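Local structure of fructuronate-tagaturonate epimerase UxaE from Cohnella laeviribosi in complex with 1 glycerol (Cohnella laeviribosi, 6IL9) at residues 162-165 with 166-169; 200-203 with 204-208; 390-393 with 394-397; 426-429 with 430-433. The protein catalyses the epimerisation that interconverts D-fructuronate and D-tagaturonate, probably with the help of the zinc ion bound in its TIM barrel. One frame throughout, in Å; residues are numbered along the deposited sequence.

Contact 1: residues 162-165 with 166-169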
loop_
_atom_site.group_PDB
_atom_site.type_symbol
_atom_site.label_atom_id
_atom_site.label_comp_id
_atom_site.label_asym_id
_atom_site.label_seq_id
_atom_site.Cartn_x
_atom_site.Cartn_y
_atom_site.Cartn_z
ATOM N N LEU A 162 -8.247 6.699 2.565
ATOM C CA LEU A 162 -8.697 7.887 3.286
ATOM C C LEU A 162 -10.202 8.077 3.128
ATOM O O LEU A 162 -10.763 7.904 2.041
ATOM C CB LEU A 162 -7.968 9.131 2.787
ATOM C CG LEU A 162 -6.435 9.141 2.751
ATOM C CD1 LEU A 162 -5.951 10.417 2.093
ATOM C CD2 LEU A 162 -5.834 8.995 4.135
ATOM N N LYS A 163 -10.856 8.449 4.230
ATOM C CA LYS A 163 -12.301 8.642 4.293
ATOM C C LYS A 163 -12.686 9.998 4.859
ATOM O O LYS A 163 -13.681 10.580 4.426
ATOM C CB LYS A 163 -12.958 7.541 5.162
ATOM C CG LYS A 163 -12.820 6.124 4.619
ATOM C CD LYS A 163 -13.470 5.106 5.563
ATOM C CE LYS A 163 -12.823 3.723 5.421
ATOM N NZ LYS A 163 -12.523 3.079 6.739
ATOM N N LYS A 164 -11.929 10.505 5.824
ATOM C CA LYS A 164 -12.299 11.711 6.549
ATOM C C LYS A 164 -11.485 12.889 6.039
ATOM O O LYS A 164 -10.295 12.752 5.744
ATOM C CB LYS A 164 -12.073 11.526 8.052
ATOM C CG LYS A 164 -12.845 10.379 8.652
ATOM C CD LYS A 164 -12.948 10.521 10.166
ATOM C CE LYS A 164 -14.127 9.731 10.722
ATOM N NZ LYS A 164 -15.393 9.965 9.964
ATOM N N GLU A 165 -12.135 14.055 5.951
ATOM C CA GLU A 165 -11.472 15.233 5.398
ATOM C C GLU A 165 -10.235 15.609 6.202
ATOM O O GLU A 165 -9.238 16.070 5.634
ATOM C CB GLU A 165 -12.450 16.409 5.344
ATOM C CG GLU A 165 -13.610 16.188 4.409
ATOM C CD GLU A 165 -14.459 17.432 4.229
ATOM O OE1 GLU A 165 -15.698 17.294 4.187
ATOM O OE2 GLU A 165 -13.892 18.538 4.127
ATOM N N GLU A 166 -10.285 15.428 7.527
ATOM C CA GLU A 166 -9.127 15.731 8.365
ATOM C C GLU A 166 -7.916 14.905 7.949
ATOM O O GLU A 166 -6.789 15.411 7.925
ATOM C CB GLU A 166 -9.465 15.482 9.837
ATOM C CG GLU A 166 -8.726 16.388 10.804
ATOM C CD GLU A 166 -8.392 15.708 12.125
ATOM O OE1 GLU A 166 -7.481 16.196 12.833
ATOM O OE2 GLU A 166 -9.043 14.692 12.459
ATOM N N ASP A 167 -8.138 13.634 7.611
ATOM C CA ASP A 167 -7.055 12.752 7.192
ATOM C C ASP A 167 -6.534 13.113 5.806
ATOM O O ASP A 167 -5.326 13.015 5.556
ATOM C CB ASP A 167 -7.537 11.298 7.228
ATOM C CG ASP A 167 -7.810 10.807 8.643
ATOM O OD1 ASP A 167 -7.152 11.308 9.580
ATOM O OD2 ASP A 167 -8.674 9.924 8.823
ATOM N N ILE A 168 -7.417 13.550 4.909
ATOM C CA ILE A 168 -6.985 14.034 3.598
ATOM C C ILE A 168 -6.123 15.286 3.747
ATOM O O ILE A 168 -5.084 15.434 3.089
ATOM C CB ILE A 168 -8.213 14.295 2.709
ATOM C CG1 ILE A 168 -8.957 12.979 2.462
ATOM C CG2 ILE A 168 -7.815 14.970 1.420
ATOM C CD1 ILE A 168 -10.353 13.174 1.901
ATOM N N ARG A 169 -6.557 16.217 4.603
ATOM C CA ARG A 169 -5.755 17.410 4.865
ATOM C C ARG A 169 -4.397 17.047 5.442
ATOM O O ARG A 169 -3.377 17.631 5.057
ATOM C CB ARG A 169 -6.493 18.345 5.826
ATOM C CG ARG A 169 -7.711 19.019 5.236
ATOM C CD ARG A 169 -8.139 20.228 6.076
ATOM N NE ARG A 169 -8.540 19.848 7.427
ATOM C CZ ARG A 169 -9.760 19.435 7.766
ATOM N NH1 ARG A 169 -10.718 19.338 6.852
ATOM N NH2 ARG A 169 -10.022 19.114 9.026
HETATM O O HOH W 1 -10.003 8.598 6.979
#

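Contact 2: residues 200-203 with 204-208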
loop_
_atom_site.group_PDB
_atom_site.type_symbol
_atom_site.label_atom_id
_atom_site.label_comp_id
_atom_site.label_asym_id
_atom_site.label_seq_id
_atom_site.Cartn_x
_atom_site.Cartn_y
_atom_site.Cartn_z
ATOM N N LYS A 200 -36.854 1.347 -9.205
ATOM C CA LYS A 200 -37.645 2.362 -9.894
ATOM C C LYS A 200 -38.332 3.310 -8.915
ATOM O O LYS A 200 -38.501 4.495 -9.220
ATOM C CB LYS A 200 -38.677 1.687 -10.796
ATOM C CG LYS A 200 -39.683 2.640 -11.421
ATOM C CD LYS A 200 -39.183 3.181 -12.744
ATOM C CE LYS A 200 -39.719 2.354 -13.895
ATOM N NZ LYS A 200 -41.208 2.370 -13.923
ATOM N N ARG A 201 -38.714 2.821 -7.733
ATOM C CA ARG A 201 -39.413 3.669 -6.770
ATOM C C ARG A 201 -38.454 4.634 -6.083
ATOM O O ARG A 201 -38.732 5.835 -5.973
ATOM C CB ARG A 201 -40.123 2.807 -5.730
ATOM C CG ARG A 201 -41.620 3.009 -5.675
ATOM C CD ARG A 201 -42.327 1.699 -5.431
ATOM N NE ARG A 201 -41.655 0.873 -4.429
ATOM C CZ ARG A 201 -41.578 -0.452 -4.500
ATOM N NH1 ARG A 201 -40.950 -1.145 -3.559
ATOM N NH2 ARG A 201 -42.123 -1.080 -5.531
ATOM N N LYS A 202 -37.334 4.117 -5.578
ATOM C CA LYS A 202 -36.324 4.982 -4.980
ATOM C C LYS A 202 -35.767 5.951 -6.015
ATOM O O LYS A 202 -35.506 7.124 -5.706
ATOM C CB LYS A 202 -35.224 4.117 -4.353
ATOM C CG LYS A 202 -34.045 4.874 -3.756
ATOM C CD LYS A 202 -34.474 6.109 -2.968
ATOM C CE LYS A 202 -33.420 7.199 -3.086
ATOM N NZ LYS A 202 -33.776 8.241 -4.096
ATOM N N TYR A 203 -35.607 5.486 -7.258
ATOM C CA TYR A 203 -35.132 6.358 -8.328
ATOM C C TYR A 203 -36.080 7.530 -8.555
ATOM O O TYR A 203 -35.639 8.655 -8.830
ATOM C CB TYR A 203 -34.957 5.555 -9.621
ATOM C CG TYR A 203 -34.490 6.354 -10.821
ATOM C CD1 TYR A 203 -33.139 6.628 -11.019
ATOM C CD2 TYR A 203 -35.395 6.829 -11.768
ATOM C CE1 TYR A 203 -32.712 7.364 -12.117
ATOM C CE2 TYR A 203 -34.977 7.552 -12.866
ATOM C CZ TYR A 203 -33.632 7.814 -13.037
ATOM O OH TYR A 203 -33.219 8.537 -14.122
ATOM N N GLU A 204 -37.389 7.292 -8.439
ATOM C CA GLU A 204 -38.351 8.349 -8.733
ATOM C C GLU A 204 -38.402 9.418 -7.648
ATOM O O GLU A 204 -38.949 10.499 -7.891
ATOM C CB GLU A 204 -39.744 7.753 -8.949
ATOM C CG GLU A 204 -39.891 6.968 -10.252
ATOM C CD GLU A 204 -40.080 7.848 -11.475
ATOM O OE1 GLU A 204 -40.519 7.314 -12.520
ATOM O OE2 GLU A 204 -39.797 9.066 -11.394
ATOM N N GLU A 205 -37.850 9.150 -6.464
ATOM C CA GLU A 205 -37.732 10.178 -5.435
ATOM C C GLU A 205 -36.601 11.169 -5.708
ATOM O O GLU A 205 -36.502 12.183 -5.006
ATOM C CB GLU A 205 -37.531 9.527 -4.063
ATOM C CG GLU A 205 -38.599 8.507 -3.718
ATOM C CD GLU A 205 -38.508 8.014 -2.294
ATOM O OE1 GLU A 205 -39.525 7.493 -1.786
ATOM O OE2 GLU A 205 -37.429 8.147 -1.676
ATOM N N LEU A 206 -35.755 10.911 -6.705
ATOM C CA LEU A 206 -34.691 11.843 -7.049
ATOM C C LEU A 206 -35.264 13.087 -7.733
ATOM O O LEU A 206 -36.340 13.037 -8.332
ATOM C CB LEU A 206 -33.679 11.167 -7.975
ATOM C CG LEU A 206 -32.834 10.078 -7.323
ATOM C CD1 LEU A 206 -32.008 9.335 -8.364
ATOM C CD2 LEU A 206 -31.951 10.671 -6.244
ATOM N N PRO A 207 -34.563 14.225 -7.661
ATOM C CA PRO A 207 -35.034 15.421 -8.370
ATOM C C PRO A 207 -35.090 15.195 -9.873
ATOM O O PRO A 207 -34.291 14.447 -10.439
ATOM C CB PRO A 207 -33.989 16.485 -8.010
ATOM C CG PRO A 207 -33.325 15.980 -6.772
ATOM C CD PRO A 207 -33.367 14.488 -6.844
ATOM N N GLU A 208 -36.043 15.866 -10.532
ATOM C CA GLU A 208 -36.185 15.676 -11.971
ATOM C C GLU A 208 -34.937 16.128 -12.725
ATOM O O GLU A 208 -34.573 15.526 -13.742
ATOM C CB GLU A 208 -37.410 16.421 -12.497
ATOM C CG GLU A 208 -37.402 16.617 -14.018
ATOM C CD GLU A 208 -38.771 16.939 -14.584
ATOM O OE1 GLU A 208 -39.734 17.005 -13.788
ATOM O OE2 GLU A 208 -38.883 17.123 -15.822
#

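Contact 3: residues 390-393 with 394-397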
loop_
_atom_site.group_PDB
_atom_site.type_symbol
_atom_site.label_atom_id
_atom_site.label_comp_id
_atom_site.label_asym_id
_atom_site.label_seq_id
_atom_site.Cartn_x
_atom_site.Cartn_y
_atom_site.Cartn_z
ATOM N N MET A 390 3.790 -16.312 18.986
ATOM C CA MET A 390 2.984 -15.390 18.180
ATOM C C MET A 390 1.817 -16.113 17.509
ATOM O O MET A 390 0.696 -15.593 17.467
ATOM C CB MET A 390 3.866 -14.698 17.130
ATOM C CG MET A 390 4.947 -13.775 17.718
ATOM S SD MET A 390 6.011 -12.898 16.506
ATOM C CE MET A 390 4.825 -11.789 15.740
ATOM N N HIS A 391 2.068 -17.309 16.971
ATOM C CA HIS A 391 1.023 -18.069 16.289
ATOM C C HIS A 391 -0.087 -18.446 17.264
ATOM O O HIS A 391 -1.277 -18.271 16.973
ATOM C CB HIS A 391 1.672 -19.298 15.635
ATOM C CG HIS A 391 0.727 -20.243 14.945
ATOM N ND1 HIS A 391 0.874 -20.590 13.616
ATOM C CD2 HIS A 391 -0.320 -20.971 15.409
ATOM C CE1 HIS A 391 -0.053 -21.472 13.286
ATOM N NE2 HIS A 391 -0.795 -21.716 14.353
ATOM N N GLN A 392 0.291 -18.910 18.459
ATOM C CA GLN A 392 -0.710 -19.293 19.453
ATOM C C GLN A 392 -1.532 -18.091 19.903
ATOM O O GLN A 392 -2.754 -18.192 20.078
ATOM C CB GLN A 392 -0.028 -19.965 20.647
ATOM C CG GLN A 392 -0.997 -20.688 21.577
ATOM C CD GLN A 392 -1.836 -21.737 20.862
ATOM O OE1 GLN A 392 -1.308 -22.614 20.167
ATOM N NE2 GLN A 392 -3.155 -21.658 21.037
ATOM N N TYR A 393 -0.879 -16.937 20.082
ATOM C CA TYR A 393 -1.588 -15.720 20.452
ATOM C C TYR A 393 -2.567 -15.307 19.364
ATOM O O TYR A 393 -3.708 -14.926 19.653
ATOM C CB TYR A 393 -0.578 -14.603 20.722
ATOM C CG TYR A 393 -1.114 -13.364 21.405
ATOM C CD1 TYR A 393 -1.598 -12.291 20.668
ATOM C CD2 TYR A 393 -1.073 -13.239 22.788
ATOM C CE1 TYR A 393 -2.068 -11.151 21.279
ATOM C CE2 TYR A 393 -1.536 -12.097 23.408
ATOM C CZ TYR A 393 -2.031 -11.060 22.659
ATOM O OH TYR A 393 -2.488 -9.919 23.281
ATOM N N ALA A 394 -2.134 -15.384 18.102
ATOM C CA ALA A 394 -3.029 -15.087 16.991
ATOM C C ALA A 394 -4.259 -15.987 17.017
ATOM O O ALA A 394 -5.379 -15.518 16.801
ATOM C CB ALA A 394 -2.272 -15.239 15.672
ATOM N N LEU A 395 -4.065 -17.288 17.266
ATOM C CA LEU A 395 -5.199 -18.202 17.385
ATOM C C LEU A 395 -6.141 -17.753 18.485
ATOM O O LEU A 395 -7.364 -17.770 18.315
ATOM C CB LEU A 395 -4.710 -19.616 17.682
ATOM C CG LEU A 395 -4.167 -20.465 16.537
ATOM C CD1 LEU A 395 -3.504 -21.727 17.094
ATOM C CD2 LEU A 395 -5.278 -20.824 15.562
ATOM N N GLU A 396 -5.584 -17.337 19.621
ATOM C CA GLU A 396 -6.405 -16.989 20.769
ATOM C C GLU A 396 -7.193 -15.706 20.561
ATOM O O GLU A 396 -8.229 -15.519 21.211
ATOM C CB GLU A 396 -5.519 -16.873 22.010
ATOM C CG GLU A 396 -5.042 -18.218 22.522
ATOM C CD GLU A 396 -3.945 -18.099 23.569
ATOM O OE1 GLU A 396 -3.591 -16.959 23.953
ATOM O OE2 GLU A 396 -3.434 -19.156 23.996
ATOM N N HIS A 397 -6.736 -14.817 19.679
ATOM C CA HIS A 397 -7.350 -13.506 19.505
ATOM C C HIS A 397 -7.865 -13.274 18.089
ATOM O O HIS A 397 -8.206 -12.143 17.742
ATOM C CB HIS A 397 -6.356 -12.407 19.890
ATOM C CG HIS A 397 -5.946 -12.457 21.327
ATOM N ND1 HIS A 397 -6.727 -11.935 22.336
ATOM C CD2 HIS A 397 -4.850 -12.978 21.928
ATOM C CE1 HIS A 397 -6.127 -12.130 23.498
ATOM N NE2 HIS A 397 -4.987 -12.759 23.279
#

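Contact 4: residues 426-429 with 430-433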
loop_
_atom_site.group_PDB
_atom_site.type_symbol
_atom_site.label_atom_id
_atom_site.label_comp_id
_atom_site.label_asym_id
_atom_site.label_seq_id
_atom_site.Cartn_x
_atom_site.Cartn_y
_atom_site.Cartn_z
ATOM N N PRO A 426 8.051 -22.948 9.245
ATOM C CA PRO A 426 7.936 -22.050 8.083
ATOM C C PRO A 426 6.892 -22.483 7.068
ATOM O O PRO A 426 6.405 -21.632 6.311
ATOM C CB PRO A 426 9.345 -22.081 7.474
ATOM C CG PRO A 426 10.239 -22.362 8.642
ATOM C CD PRO A 426 9.459 -23.341 9.478
ATOM N N SER A 427 6.527 -23.770 7.041
ATOM C CA SER A 427 5.527 -24.247 6.091
ATOM C C SER A 427 4.169 -23.591 6.315
ATOM O O SER A 427 3.369 -23.497 5.374
ATOM C CB SER A 427 5.414 -25.773 6.166
ATOM O OG SER A 427 4.958 -26.215 7.437
ATOM N N TYR A 428 3.884 -23.130 7.540
ATOM C CA TYR A 428 2.635 -22.406 7.775
ATOM C C TYR A 428 2.485 -21.221 6.828
ATOM O O TYR A 428 1.373 -20.906 6.384
ATOM C CB TYR A 428 2.577 -21.889 9.207
ATOM C CG TYR A 428 2.226 -22.897 10.272
ATOM C CD1 TYR A 428 1.037 -23.626 10.219
ATOM C CD2 TYR A 428 3.066 -23.079 11.366
ATOM C CE1 TYR A 428 0.710 -24.529 11.230
ATOM C CE2 TYR A 428 2.748 -23.980 12.374
ATOM C CZ TYR A 428 1.577 -24.694 12.301
ATOM O OH TYR A 428 1.279 -25.571 13.323
ATOM N N MET A 429 3.585 -20.516 6.547
ATOM C CA MET A 429 3.493 -19.306 5.735
ATOM C C MET A 429 3.355 -19.610 4.250
ATOM O O MET A 429 3.348 -18.682 3.429
ATOM C CB MET A 429 4.694 -18.391 6.010
ATOM C CG MET A 429 4.618 -17.689 7.387
ATOM S SD MET A 429 3.133 -16.686 7.745
ATOM C CE MET A 429 2.086 -17.915 8.555
ATOM N N ASN A 430 3.205 -20.885 3.897
ATOM C CA ASN A 430 2.816 -21.296 2.557
ATOM C C ASN A 430 1.364 -21.744 2.470
ATOM O O ASN A 430 0.927 -22.131 1.388
ATOM C CB ASN A 430 3.706 -22.440 2.060
ATOM C CG ASN A 430 5.143 -22.022 1.889
ATOM O OD1 ASN A 430 5.424 -20.876 1.532
ATOM N ND2 ASN A 430 6.064 -22.937 2.166
ATOM N N GLU A 431 0.608 -21.698 3.563
ATOM C CA GLU A 431 -0.749 -22.232 3.598
ATOM C C GLU A 431 -1.778 -21.116 3.669
ATOM O O GLU A 431 -1.568 -20.117 4.357
ATOM C CB GLU A 431 -0.932 -23.156 4.801
ATOM C CG GLU A 431 0.034 -24.323 4.796
ATOM C CD GLU A 431 0.118 -25.005 6.142
ATOM O OE1 GLU A 431 -0.516 -24.514 7.108
ATOM O OE2 GLU A 431 0.816 -26.044 6.231
ATOM N N ASN A 432 -2.916 -21.312 2.988
ATOM C CA ASN A 432 -3.938 -20.269 2.952
ATOM C C ASN A 432 -4.352 -19.836 4.351
ATOM O O ASN A 432 -4.369 -18.638 4.671
ATOM C CB ASN A 432 -5.180 -20.754 2.203
ATOM C CG ASN A 432 -4.975 -20.833 0.717
ATOM O OD1 ASN A 432 -4.040 -20.244 0.167
ATOM N ND2 ASN A 432 -5.865 -21.554 0.045
ATOM N N ASP A 433 -4.732 -20.795 5.189
ATOM C CA ASP A 433 -5.424 -20.412 6.410
ATOM C C ASP A 433 -4.456 -19.837 7.432
ATOM O O ASP A 433 -4.739 -18.792 8.022
ATOM C CB ASP A 433 -6.207 -21.604 6.960
ATOM C CG ASP A 433 -7.296 -22.045 5.996
ATOM O OD1 ASP A 433 -8.287 -21.302 5.817
ATOM O OD2 ASP A 433 -7.135 -23.100 5.361
#

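Contact 1: residues 162-165 with 166-169
K164 and E165 offer their carbonyls to the first turn of helix 165-173: I168 N lies 3.1 Å from K164 O, close to straight at 158°, and R169 N lies 2.9 Å from E165 O. K164, the N-cap residue, also takes a weak, bent bond from D167 N. The side chain of D167 leans back toward the approach to the helix. With CG beside its own backbone N (chi1 -67°), it runs alongside the root of K164, and OD2 comes 3.8 Å from K164 CB. A water bridges the two ends, accepting from K163 N at 2.9 Å and donating to D167 OD2 at 2.6 Å. A carboxylate placed here would probably also be favoured by the amino end of the helix. On the inner side L162 brings CD1 to 4.0 Å from I168 CG1, and both side chains also pack on L179 of the neighbouring strand 178-182. The polar side, turned to helix 234-259, belongs to E165 and R169. R169 bends at chi3 so that its guanidinium turns one face to E165 O, which stands 3.7 Å above the plane. NH1 lies 4.3 Å from E165 OE2, too long for a salt bridge. Y258 OH bonds both of these atoms, and K257 and Y253 complete the grip on the E165 carboxylate. The arrangement is a beta-to-alpha connection of the parallel barrel: strand 156-162 carries the zinc ligand H161 beside L162, and the chain turns at once into its helix.

Contact 2: residues 200-203 with 204-208
L206 closes the turn onto Y203, L206 N donating to Y203 O at 3.1 Å and 159°, although the donor stands 56° out of the carbonyl plane. This is the compact part. L206 CB lies 3.3 Å from the same oxygen, and with CG beside its backbone N (chi1 -69°) the leucine sends CD1 to 4.0 Å from Y203 CD1, the two side chains crossing at about a right angle. An alanine here would probably keep the backbone bond but lose this methyl contact, opening a gap beside the tyrosine ring. The solvent side, formed by K200, E204 and E205, is looser. K202 curls round until NZ reaches 3.7 Å from L206 CD2, yet NZ stays 4.4 Å from E205 OE2, so the opposite charges are near without forming a salt bridge. Backbone bonds there are also uneven: E204 N reaches K200 O at 3.1 Å, while the bonds of E204 N and E205 N to R201 O are weak. The turn links helix 196-204 to helix 208-218, where E215 bonds Y203 OH and R211 NE donates to L206 O. Beneath it runs helix 234-259, where Y203 rests on M238 and L206 on V241.

Contact 3: residues 390-393 with 394-397
Y393 and H397, one helical turn apart, bring their rings together with centroids 4.2 Å apart and planes inclined at 39°. The approach is lopsided: H397 CD2 sits 3.3 Å above the tyrosine plane, over the ring centre, and NE2 lies beyond it near the phenol carbon CZ. Y393 makes this possible by holding CG opposite its backbone N (chi1 -167°), which sends the ring outward and leaning toward the later turn, where H397 follows. A second pair follows the same spacing, with L395 CD1 meeting the edge of the H391 ring at 3.7 Å from CD2. Nearer the surface, the E396 carboxylate crosses the Q392 side chain obliquely, OE2 being 3.8 Å from CG, with amide and carboxylate planes 56° apart. Behind these contacts stand regular backbone bonds, such as A394 N to M390 O at 2.9 Å; that of H397 N to Y393 O is weak. In the next shell E400 bonds H397 ND1 and Y387 OH bonds H391 ND1, fixing how both imidazoles are turned, while F457 meets the Y393 ring edge-to-face. A serine in place of Y393 would probably leave one side of the H397 imidazole without its aromatic partner and open a gap beside F457. Accepting from ND1, E400 probably keeps a proton there and may raise the basicity of H397, whose protonation would strengthen its attraction to the tyrosine's pi cloud.

Contact 4: residues 426-429 with 430-433
S427 and N430, like Y428 and E431, are joined by backbone bonds three residues apart: N430 N to S427 O at 3.0 Å, and E431 N to Y428 O at 3.0 Å. In both the donor stands well above the carbonyl plane, as fits i-to-i+3 bonding. M429 N to P426 O precedes them in the same spacing, so three successive i-to-i+3 bonds wind the chain toward helix 432-440, for which E431 is the N-cap residue. Van der Waals contacts centre on E431. Its CG lies 3.5 Å from S427 O, and with CG beside the backbone N (chi1 -59°) the extended chain folds back over the turn, bringing OE1 to 3.6 Å from Y428 CD1. Carboxylate and ring stand nearly perpendicular, at 82°. N430 packs its CB 3.5 Å from S427 O. The polar ends are held from outside. R415 forms a salt bridge with E431 OE2, a hydrogen bond with S427 OG and a cation-pi contact with the Y428 ring, while its own carbonyl receives Y428 OH. S427 OG also bonds E424 O. R377 bonds N430 OD1, and R435 bonds M429 O. One guanidinium thus ties a carboxylate, a hydroxyl and an aromatic ring together, and its charge probably stabilises the ionised form of E431 next to the buried tyrosine ring.

Overall arrangement
The contacts come one after another along the chain. Contact 1 belongs to the eight-stranded barrel, where strand 156-162 passes into helix 165-173, and the side chain of L162 is about 11 Å from the zinc ion. Contact 2 lies far out, its centre about 39 Å from that of the chain, but both contacts pack against helix 234-259. Their centres are about 31 Å apart. Contacts 3 and 4 form a pair with centres about 15 Å apart, on helix 384-402 and at the start of helix 432-440, joined where H391 CE1 meets Y428 CZ at 3.7 Å. Contact 4 lies across the chain's centre from contact 1. Contact 1 thus lies near the zinc site; the others concern packing of surrounding helices.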